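Local coordinates for heme-binding protein HutZ (Vibrio cholerae, PDB 3TGV) that binds heme and probably degrades it to biliverdin beta and delta, releasing the iron, at residues I46-R51 and N55-P60; E68-T71 and Q75-A78; E9-R14 and F35-E40; G41-I46 and C99-Q104. The protein carries 1 engineered substitution. One frame throughout, in Å; residues are numbered along the deposited sequence.

Contact 1 (I46-R51 and N55-P60); sequences ISHIAR and NLEVNP
The carbonyl O of Arg51 accepts from the backbone N of Asn55 at 2.7 Å, an i to i+4 bond in the first turn of helix 51-58, which follows strand 41-47 of the split-barrel fold of the FMN-binding clan. Between strand and helix the chain reverses in a type I turn from Ser47 to Ala50, and Ala50 takes the N-cap position; Ser47 OG accepts from Ile49 N, an ST turn. The same Arg51 O lies 3.2 Å from Asn55 CG, but this side chain is engaged elsewhere, its ND2 bonded to Thr21 OG1. The guanidinium of Arg51 leads away from residues 55-60 and makes a salt bridge with Asp85 of the second subunit, so this corner joins the dimer interface. On the buried side Ile46 CD1 meets Leu56 CD1 at 4.1 Å, the two side chains crossing at about a right angle, with Phe125 of strand 122-129 touching both. Near the surface His48, its CG anti to the backbone N (chi1 -174°), brings its ring up to Glu57. The carboxylate of Glu57 stands nearly perpendicular to that ring, at 82°, and OE1 comes to the ring edge, 3.1 Å from NE2, in a weak, bent hydrogen bond.

Contact 2 (E68-T71 and Q75-A78); sequences EDET and QLFA
Leu76 and Glu70 bury the most surface here, with Glu68 adding a smaller share, where the two ends of an irregular loop between antiparallel strands 61-67 and 81-91 of the split-barrel fold come together. The meeting is a light one. One methyl of Leu76, CD2, reaches the backbone of Glu70 at 3.8 Å from its carbonyl O and lies 4.3 Å from CG of the same residue, so the leucine packs against the base of the glutamate chain and leaves the acid group to other partners. That carboxylate turns to the second subunit, where OE2 bonds Thr16 OG1 and OE1 takes the backbone N of Lys15; Lys15 of that subunit also packs on Leu76. Glu68 starts from a CG lodged between its backbone N and carbonyl carbon (chi1 77°), then runs out extended toward Ala78. Its OE2 stays 4.1 Å from Ala78 O and instead accepts from the backbone N of Lys80, which ties the near end of the loop to the start of the returning chain. Residues 75-78 keep their own shape: Ala78 N bonds Gln75 O, and Gln75 OE1 receives Phe77 N at 2.9 Å, the donor tilted 27° from the plane of the amide carbonyl.

Contact 3 (E9-R14 and F35-E40); sequences EFRQER and FVQNQE
Flat groups meet between Arg11 and Gln37, and a ring meets backbone carbonyls between Phe35 and the end of helix 3-13. In the polar pair Gln37 NE2 is placed over one face of the Arg11 guanidinium, the side chains crossing at about a right angle and the planes 34° apart. NE2 and Arg11 NH2, both donors, are modelled so close that the amide orientation is doubtful; no bond or stack is claimed. A bend at chi3 (93°) brings the end of the Arg11 chain up to Gln37, and its NH2 finds a hydrogen-bond acceptor in Tyr42 OH. In the second kind of contact, Phe35 CE1 approaches the carbonyl O of Arg14 at 3.4 Å, while CZ lies 4.1 Å from Arg11 O, both carbonyls meeting the ring obliquely. At the helix end Arg14 grips Glu13 side-on, NE to OE1 at 2.7 Å and NH2 to OE2 at 3.0 Å, and its NH1 has a further salt bridge to Asp69. The contact packs helix 3-13 on strand 28-38 of the antiparallel split-barrel sheet. Arg108 of helix 96-109 joins the two, bonding Gln12 O and Phe35 O and making a cation-pi contact with the Phe35 ring, while Met66 of strand 61-67 touches Phe10, Arg14 and Phe35.

Contact 4 (G41-I46 and C99-Q104); sequences GYFVLI and CQVIAQ
With CG anti to its carbonyl carbon (chi1 -64°), Phe43 holds its ring broadside to helix 96-109, and Val101, whose CG1 stands anti to the backbone N (chi1 178°), presents both methyls to it. The two branches have separate tasks. CG2 sits over the ring centre, 3.6 Å from the Phe43 centroid and only 7° off the normal, a well-centred CH-pi contact. CG1 lies nearer the root of the side chain, 3.4 Å from Phe43 CB and 3.5 Å from CG, so the valine straddles the ring and its attachment to the strand. Two residues along the strand, Leu45 continues the same face: its CD2 meets Ile102 CD1 at 4.3 Å, a looser apolar touch. Phe43 and Leu45 both point their CB toward the helix while Val44 between them points away, the alternation of a strand whose other face is buried as well, Val44 touching Ala33. Here helix 96-109 packs on strand 41-47 of the antiparallel split-barrel sheet. Leu124 of neighbouring strand 122-129 touches both Phe43 and Val101, and Met105, one helical turn beyond Val101, covers Leu45. Beside this patch Gln104 of the helix bonds Asn38 ND2 through OE1 and Gln37 O through NE2. Across the two segments the chemistry is wholly apolar, consistent with a helix seated mainly by apolar burial, with directional polar bonds lying beside it.

Contact 4 is the buried one, an apolar helix-on-sheet packing; the other three are partly buried. Contact 1 has hydrogen bonds across it, contact 2 a methyl against backbone, contact 3 a ring against carbonyls and a close polar pair. Contacts 1 and 4 share strand 41-47 and Ile46, whose side chain serves only contact 1. Contact 3 uses the adjoining strand 28-38 and touches contact 4 through Val36 O to Phe43 N, their centres about 11 Å apart. Contact 2 lies farther out in a loop, about 29 Å from contact 1 between centres, yet touches contact 3 through a charge pair. Contacts 1, 2 and 3 reach the second subunit, contact 2 most extensively, whereas contact 4 stays within its own chain.

Contact 1 (I46-R51 and N55-P60)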
# COMPACT_ATOMS: atom_id res chain seq x y z
N ILE A 46 1.67 -14.34 7.13
CA ILE A 46 2.38 -13.21 7.70
C ILE A 46 2.80 -13.41 9.16
O ILE A 46 2.29 -14.30 9.86
CB ILE A 46 1.54 -11.92 7.58
CG1 ILE A 46 0.21 -12.08 8.33
CG2 ILE A 46 1.30 -11.58 6.12
CD1 ILE A 46 -0.61 -10.79 8.42
N SER A 47 3.71 -12.57 9.62
CA SER A 47 4.33 -12.74 10.92
C SER A 47 3.63 -11.98 12.04
O SER A 47 3.41 -10.78 11.95
CB SER A 47 5.80 -12.33 10.85
OG SER A 47 6.46 -12.50 12.09
N HIS A 48 3.30 -12.70 13.12
CA HIS A 48 2.71 -12.10 14.31
C HIS A 48 3.63 -11.04 14.93
O HIS A 48 3.18 -10.18 15.68
CB HIS A 48 2.39 -13.18 15.35
CG HIS A 48 1.65 -12.66 16.54
ND1 HIS A 48 2.29 -12.32 17.72
CD2 HIS A 48 0.34 -12.41 16.74
CE1 HIS A 48 1.39 -11.89 18.59
NE2 HIS A 48 0.20 -11.93 18.02
N ILE A 49 4.91 -11.10 14.60
CA ILE A 49 5.81 -10.04 15.06
C ILE A 49 5.47 -8.68 14.43
O ILE A 49 5.64 -7.63 15.06
CB ILE A 49 7.27 -10.41 14.82
CG1 ILE A 49 7.62 -11.66 15.64
CG2 ILE A 49 8.18 -9.25 15.21
CD1 ILE A 49 8.99 -12.22 15.34
N ALA A 50 4.94 -8.69 13.21
CA ALA A 50 4.61 -7.44 12.53
C ALA A 50 3.21 -6.94 12.91
O ALA A 50 2.35 -7.73 13.29
CB ALA A 50 4.73 -7.63 11.02
N ARG A 51 2.99 -5.64 12.80
CA ARG A 51 1.71 -5.06 13.18
C ARG A 51 0.52 -5.58 12.41
O ARG A 51 -0.56 -5.74 12.98
CB ARG A 51 1.74 -3.55 13.02
CG ARG A 51 2.61 -2.87 14.01
CD ARG A 51 2.37 -1.38 14.02
NE ARG A 51 3.44 -0.74 14.77
CZ ARG A 51 3.77 0.54 14.67
NH1 ARG A 51 3.11 1.34 13.84
NH2 ARG A 51 4.77 1.01 15.40
N ASN A 55 -2.84 -6.69 14.09
CA ASN A 55 -4.06 -5.94 13.75
C ASN A 55 -5.18 -6.84 13.24
O ASN A 55 -6.30 -6.76 13.73
CB ASN A 55 -3.77 -4.84 12.74
CG ASN A 55 -3.02 -3.69 13.35
OD1 ASN A 55 -2.74 -3.68 14.53
ND2 ASN A 55 -2.68 -2.70 12.53
N LEU A 56 -4.89 -7.70 12.27
CA LEU A 56 -5.95 -8.54 11.72
C LEU A 56 -6.51 -9.49 12.78
O LEU A 56 -7.66 -9.94 12.68
CB LEU A 56 -5.47 -9.33 10.51
CG LEU A 56 -5.20 -8.52 9.25
CD1 LEU A 56 -4.50 -9.39 8.22
CD2 LEU A 56 -6.48 -7.92 8.68
N GLU A 57 -5.70 -9.79 13.80
CA GLU A 57 -6.11 -10.63 14.92
C GLU A 57 -7.18 -9.98 15.78
O GLU A 57 -8.12 -10.63 16.20
CB GLU A 57 -4.92 -10.92 15.83
CG GLU A 57 -4.35 -12.30 15.66
CD GLU A 57 -3.51 -12.70 16.85
OE1 GLU A 57 -2.85 -11.82 17.44
OE2 GLU A 57 -3.52 -13.90 17.19
N VAL A 58 -7.00 -8.70 16.08
CA VAL A 58 -7.88 -8.01 17.01
C VAL A 58 -9.01 -7.27 16.30
O VAL A 58 -10.08 -7.07 16.88
CB VAL A 58 -7.09 -7.02 17.90
CG1 VAL A 58 -6.22 -6.12 17.06
CG2 VAL A 58 -8.05 -6.20 18.73
N ASN A 59 -8.77 -6.87 15.06
CA ASN A 59 -9.70 -6.02 14.33
C ASN A 59 -9.72 -6.47 12.87
O ASN A 59 -8.92 -6.01 12.06
CB ASN A 59 -9.25 -4.56 14.45
CG ASN A 59 -10.28 -3.59 13.92
OD1 ASN A 59 -11.07 -3.95 13.04
ND2 ASN A 59 -10.27 -2.37 14.44
N PRO A 60 -10.63 -7.39 12.54
CA PRO A 60 -10.52 -8.21 11.32
C PRO A 60 -10.99 -7.52 10.05
O PRO A 60 -11.56 -8.19 9.18
CB PRO A 60 -11.42 -9.42 11.63
CG PRO A 60 -11.73 -9.33 13.11
CD PRO A 60 -11.72 -7.86 13.40

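Contact 2 (E68-T71 and Q75-A78)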
# COMPACT_ATOMS: atom_id res chain seq x y z
N GLU A 68 0.03 -2.11 -10.09
CA GLU A 68 1.18 -2.27 -10.96
C GLU A 68 2.36 -1.48 -10.39
O GLU A 68 2.16 -0.57 -9.60
CB GLU A 68 0.89 -1.81 -12.40
CG GLU A 68 0.90 -0.31 -12.58
CD GLU A 68 0.54 0.10 -14.02
OE1 GLU A 68 0.83 -0.65 -14.97
OE2 GLU A 68 -0.02 1.19 -14.18
N ASP A 69 3.57 -1.84 -10.80
CA ASP A 69 4.78 -1.24 -10.25
C ASP A 69 4.94 0.21 -10.68
O ASP A 69 4.46 0.59 -11.74
CB ASP A 69 6.00 -2.03 -10.72
CG ASP A 69 6.13 -3.37 -10.02
OD1 ASP A 69 5.62 -3.50 -8.88
OD2 ASP A 69 6.76 -4.29 -10.59
N GLU A 70 5.61 1.02 -9.86
CA GLU A 70 5.89 2.39 -10.26
C GLU A 70 6.57 2.43 -11.62
O GLU A 70 6.19 3.22 -12.48
CB GLU A 70 6.76 3.13 -9.23
CG GLU A 70 5.99 3.75 -8.10
CD GLU A 70 6.86 4.54 -7.15
OE1 GLU A 70 7.84 5.16 -7.61
OE2 GLU A 70 6.57 4.50 -5.94
N THR A 71 7.58 1.59 -11.82
CA THR A 71 8.35 1.64 -13.07
C THR A 71 7.58 1.14 -14.30
O THR A 71 7.95 1.46 -15.41
CB THR A 71 9.69 0.88 -12.97
OG1 THR A 71 9.46 -0.42 -12.43
CG2 THR A 71 10.64 1.63 -12.07
N GLN A 75 1.24 6.14 -16.49
CA GLN A 75 0.94 7.38 -15.79
C GLN A 75 1.03 7.22 -14.28
O GLN A 75 0.21 6.53 -13.68
CB GLN A 75 -0.46 7.87 -16.13
CG GLN A 75 -1.00 8.84 -15.10
CD GLN A 75 -0.32 10.20 -15.18
OE1 GLN A 75 0.57 10.51 -14.40
NE2 GLN A 75 -0.76 11.01 -16.13
N LEU A 76 2.00 7.88 -13.66
CA LEU A 76 2.18 7.76 -12.21
C LEU A 76 0.94 8.14 -11.42
O LEU A 76 0.67 7.56 -10.38
CB LEU A 76 3.39 8.56 -11.74
CG LEU A 76 4.70 7.80 -11.88
CD1 LEU A 76 5.84 8.65 -11.33
CD2 LEU A 76 4.63 6.46 -11.16
N PHE A 77 0.18 9.12 -11.91
CA PHE A 77 -1.06 9.51 -11.24
C PHE A 77 -2.24 8.58 -11.54
O PHE A 77 -3.34 8.79 -11.05
CB PHE A 77 -1.40 10.98 -11.55
CG PHE A 77 -0.60 11.95 -10.74
CD1 PHE A 77 0.70 12.27 -11.11
CD2 PHE A 77 -1.12 12.50 -9.59
CE1 PHE A 77 1.44 13.14 -10.35
CE2 PHE A 77 -0.40 13.39 -8.83
CZ PHE A 77 0.89 13.71 -9.21
N ALA A 78 -1.99 7.55 -12.34
CA ALA A 78 -3.01 6.57 -12.68
C ALA A 78 -2.40 5.17 -12.77
O ALA A 78 -2.37 4.56 -13.84
CB ALA A 78 -3.69 6.95 -14.01

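Contact 3 (E9-R14 and F35-E40)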
# COMPACT_ATOMS: atom_id res chain seq x y z
N GLU A 9 -5.42 -11.49 -16.42
CA GLU A 9 -3.97 -11.47 -16.56
C GLU A 9 -3.29 -10.74 -15.39
O GLU A 9 -2.26 -11.19 -14.89
CB GLU A 9 -3.55 -10.82 -17.87
CG GLU A 9 -4.05 -11.56 -19.12
CD GLU A 9 -3.63 -13.04 -19.17
OE1 GLU A 9 -4.19 -13.85 -18.38
OE2 GLU A 9 -2.76 -13.38 -19.99
N PHE A 10 -3.88 -9.63 -14.96
CA PHE A 10 -3.34 -8.82 -13.87
C PHE A 10 -3.35 -9.59 -12.57
O PHE A 10 -2.35 -9.61 -11.85
CB PHE A 10 -4.17 -7.53 -13.75
CG PHE A 10 -3.64 -6.51 -12.76
CD1 PHE A 10 -2.59 -5.67 -13.10
CD2 PHE A 10 -4.24 -6.35 -11.52
CE1 PHE A 10 -2.12 -4.71 -12.23
CE2 PHE A 10 -3.78 -5.39 -10.63
CZ PHE A 10 -2.72 -4.56 -10.98
N ARG A 11 -4.47 -10.23 -12.25
CA ARG A 11 -4.57 -10.98 -11.00
C ARG A 11 -3.57 -12.12 -10.98
O ARG A 11 -3.06 -12.47 -9.92
CB ARG A 11 -5.97 -11.56 -10.80
CG ARG A 11 -7.07 -10.55 -10.48
CD ARG A 11 -8.45 -11.22 -10.64
NE ARG A 11 -8.91 -11.77 -9.38
CZ ARG A 11 -9.81 -12.73 -9.24
NH1 ARG A 11 -10.36 -13.30 -10.30
NH2 ARG A 11 -10.14 -13.15 -8.03
N GLN A 12 -3.31 -12.70 -12.14
CA GLN A 12 -2.38 -13.82 -12.25
C GLN A 12 -0.92 -13.38 -12.16
O GLN A 12 -0.07 -14.09 -11.62
CB GLN A 12 -2.62 -14.59 -13.55
CG GLN A 12 -3.80 -15.55 -13.47
CD GLN A 12 -4.13 -16.20 -14.81
OE1 GLN A 12 -3.61 -15.81 -15.86
NE2 GLN A 12 -5.00 -17.20 -14.77
N GLU A 13 -0.62 -12.20 -12.70
CA GLU A 13 0.75 -11.71 -12.72
C GLU A 13 1.17 -11.11 -11.38
O GLU A 13 2.28 -11.34 -10.90
CB GLU A 13 0.94 -10.67 -13.84
CG GLU A 13 2.38 -10.16 -14.00
CD GLU A 13 2.72 -9.02 -13.04
OE1 GLU A 13 1.85 -8.14 -12.82
OE2 GLU A 13 3.87 -9.00 -12.52
N ARG A 14 0.28 -10.33 -10.76
CA ARG A 14 0.62 -9.67 -9.51
C ARG A 14 0.76 -10.71 -8.40
O ARG A 14 -0.08 -11.59 -8.26
CB ARG A 14 -0.42 -8.61 -9.15
CG ARG A 14 -0.56 -7.51 -10.20
CD ARG A 14 0.46 -6.40 -9.98
NE ARG A 14 1.75 -6.69 -10.58
CZ ARG A 14 2.90 -6.13 -10.21
NH1 ARG A 14 2.93 -5.25 -9.21
NH2 ARG A 14 4.02 -6.47 -10.83
N PHE A 35 0.54 -13.19 -1.85
CA PHE A 35 -0.76 -13.82 -1.64
C PHE A 35 -1.00 -14.92 -2.65
O PHE A 35 -0.31 -15.01 -3.66
CB PHE A 35 -1.88 -12.78 -1.81
CG PHE A 35 -2.14 -12.39 -3.25
CD1 PHE A 35 -1.26 -11.54 -3.93
CD2 PHE A 35 -3.25 -12.88 -3.93
CE1 PHE A 35 -1.50 -11.18 -5.25
CE2 PHE A 35 -3.49 -12.53 -5.26
CZ PHE A 35 -2.63 -11.68 -5.92
N VAL A 36 -1.98 -15.77 -2.36
CA VAL A 36 -2.61 -16.59 -3.38
C VAL A 36 -4.11 -16.37 -3.27
O VAL A 36 -4.59 -15.92 -2.23
CB VAL A 36 -2.32 -18.10 -3.19
CG1 VAL A 36 -0.83 -18.36 -3.27
CG2 VAL A 36 -2.88 -18.59 -1.87
N GLN A 37 -4.85 -16.66 -4.33
CA GLN A 37 -6.30 -16.55 -4.26
C GLN A 37 -6.97 -17.77 -4.86
O GLN A 37 -6.43 -18.42 -5.76
CB GLN A 37 -6.82 -15.26 -4.92
CG GLN A 37 -6.70 -15.22 -6.43
CD GLN A 37 -8.04 -15.38 -7.15
OE1 GLN A 37 -9.04 -15.84 -6.57
NE2 GLN A 37 -8.07 -15.01 -8.42
N ASN A 38 -8.13 -18.10 -4.31
CA ASN A 38 -8.91 -19.23 -4.77
C ASN A 38 -10.37 -19.03 -4.41
O ASN A 38 -10.79 -17.92 -4.06
CB ASN A 38 -8.38 -20.56 -4.22
CG ASN A 38 -8.23 -20.57 -2.71
OD1 ASN A 38 -9.14 -20.17 -1.98
ND2 ASN A 38 -7.08 -21.02 -2.23
N GLN A 39 -11.15 -20.11 -4.50
CA GLN A 39 -12.60 -20.02 -4.36
C GLN A 39 -13.01 -19.59 -2.96
O GLN A 39 -14.13 -19.12 -2.75
CB GLN A 39 -13.23 -21.38 -4.69
CG GLN A 39 -14.47 -21.29 -5.56
CD GLN A 39 -14.90 -22.65 -6.08
OE1 GLN A 39 -14.71 -23.68 -5.42
NE2 GLN A 39 -15.47 -22.67 -7.29
N GLU A 40 -12.08 -19.75 -2.02
CA GLU A 40 -12.33 -19.49 -0.61
C GLU A 40 -11.94 -18.07 -0.18
O GLU A 40 -12.28 -17.63 0.91
CB GLU A 40 -11.55 -20.49 0.25
CG GLU A 40 -11.56 -21.91 -0.28
CD GLU A 40 -12.85 -22.64 0.05
OE1 GLU A 40 -12.96 -23.18 1.17
OE2 GLU A 40 -13.75 -22.66 -0.82

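Contact 4 (G41-I46 and C99-Q104)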
# COMPACT_ATOMS: atom_id res chain seq x y z
N GLY A 41 -11.19 -17.37 -1.04
CA GLY A 41 -10.79 -16.00 -0.78
C GLY A 41 -9.33 -15.73 -1.10
O GLY A 41 -8.69 -16.52 -1.79
N TYR A 42 -8.81 -14.62 -0.59
CA TYR A 42 -7.40 -14.32 -0.73
C TYR A 42 -6.66 -14.74 0.54
O TYR A 42 -7.19 -14.63 1.64
CB TYR A 42 -7.18 -12.83 -1.00
CG TYR A 42 -7.71 -12.35 -2.33
CD1 TYR A 42 -6.85 -12.08 -3.39
CD2 TYR A 42 -9.07 -12.16 -2.54
CE1 TYR A 42 -7.31 -11.62 -4.61
CE2 TYR A 42 -9.55 -11.71 -3.77
CZ TYR A 42 -8.67 -11.45 -4.80
OH TYR A 42 -9.14 -11.00 -6.02
N PHE A 43 -5.44 -15.23 0.40
CA PHE A 43 -4.69 -15.70 1.56
C PHE A 43 -3.31 -15.09 1.65
O PHE A 43 -2.58 -15.02 0.66
CB PHE A 43 -4.59 -17.23 1.54
CG PHE A 43 -5.91 -17.92 1.66
CD1 PHE A 43 -6.34 -18.42 2.88
CD2 PHE A 43 -6.74 -18.06 0.55
CE1 PHE A 43 -7.57 -19.06 2.99
CE2 PHE A 43 -7.96 -18.69 0.65
CZ PHE A 43 -8.38 -19.19 1.86
N VAL A 44 -2.96 -14.64 2.85
CA VAL A 44 -1.61 -14.16 3.12
C VAL A 44 -1.02 -14.91 4.31
O VAL A 44 -1.74 -15.27 5.24
CB VAL A 44 -1.58 -12.66 3.41
CG1 VAL A 44 -2.04 -11.88 2.17
CG2 VAL A 44 -2.46 -12.34 4.62
N LEU A 45 0.29 -15.12 4.27
CA LEU A 45 1.02 -15.83 5.32
C LEU A 45 2.01 -14.86 5.95
O LEU A 45 3.07 -14.60 5.39
CB LEU A 45 1.76 -17.03 4.74
CG LEU A 45 2.54 -17.92 5.72
CD1 LEU A 45 1.61 -18.52 6.76
CD2 LEU A 45 3.31 -19.01 4.99
N ILE A 46 1.67 -14.34 7.13
CA ILE A 46 2.38 -13.21 7.70
C ILE A 46 2.80 -13.41 9.16
O ILE A 46 2.29 -14.30 9.86
CB ILE A 46 1.54 -11.92 7.58
CG1 ILE A 46 0.21 -12.08 8.33
CG2 ILE A 46 1.30 -11.58 6.12
CD1 ILE A 46 -0.61 -10.79 8.42
N CYS A 99 -3.65 -26.69 4.68
CA CYS A 99 -2.82 -27.52 3.82
C CYS A 99 -2.99 -27.15 2.35
O CYS A 99 -2.01 -27.08 1.61
CB CYS A 99 -3.13 -29.00 4.07
SG CYS A 99 -2.87 -29.52 5.79
N GLN A 100 -4.23 -26.89 1.94
CA GLN A 100 -4.49 -26.52 0.55
C GLN A 100 -3.81 -25.21 0.16
O GLN A 100 -3.10 -25.12 -0.85
CB GLN A 100 -5.99 -26.40 0.31
CG GLN A 100 -6.75 -27.71 0.47
CD GLN A 100 -8.24 -27.51 0.63
OE1 GLN A 100 -8.86 -26.71 -0.09
NE2 GLN A 100 -8.83 -28.22 1.58
N VAL A 101 -4.01 -24.18 0.98
CA VAL A 101 -3.45 -22.87 0.70
C VAL A 101 -1.93 -22.89 0.79
O VAL A 101 -1.25 -22.30 -0.06
CB VAL A 101 -4.04 -21.79 1.63
CG1 VAL A 101 -3.41 -20.42 1.35
CG2 VAL A 101 -5.55 -21.72 1.47
N ILE A 102 -1.38 -23.56 1.80
CA ILE A 102 0.07 -23.68 1.90
C ILE A 102 0.62 -24.32 0.62
O ILE A 102 1.59 -23.83 0.03
CB ILE A 102 0.51 -24.52 3.11
CG1 ILE A 102 0.11 -23.84 4.42
CG2 ILE A 102 2.01 -24.74 3.08
CD1 ILE A 102 0.70 -22.46 4.61
N ALA A 103 -0.01 -25.41 0.19
CA ALA A 103 0.34 -26.05 -1.07
C ALA A 103 0.34 -25.04 -2.22
O ALA A 103 1.33 -24.91 -2.94
CB ALA A 103 -0.64 -27.17 -1.37
N GLN A 104 -0.77 -24.33 -2.38
CA GLN A 104 -0.90 -23.33 -3.44
C GLN A 104 0.22 -22.31 -3.36
O GLN A 104 0.85 -21.98 -4.37
CB GLN A 104 -2.27 -22.64 -3.37
CG GLN A 104 -2.55 -21.68 -4.53
CD GLN A 104 -3.96 -21.14 -4.51
OE1 GLN A 104 -4.74 -21.40 -3.58
NE2 GLN A 104 -4.31 -20.38 -5.55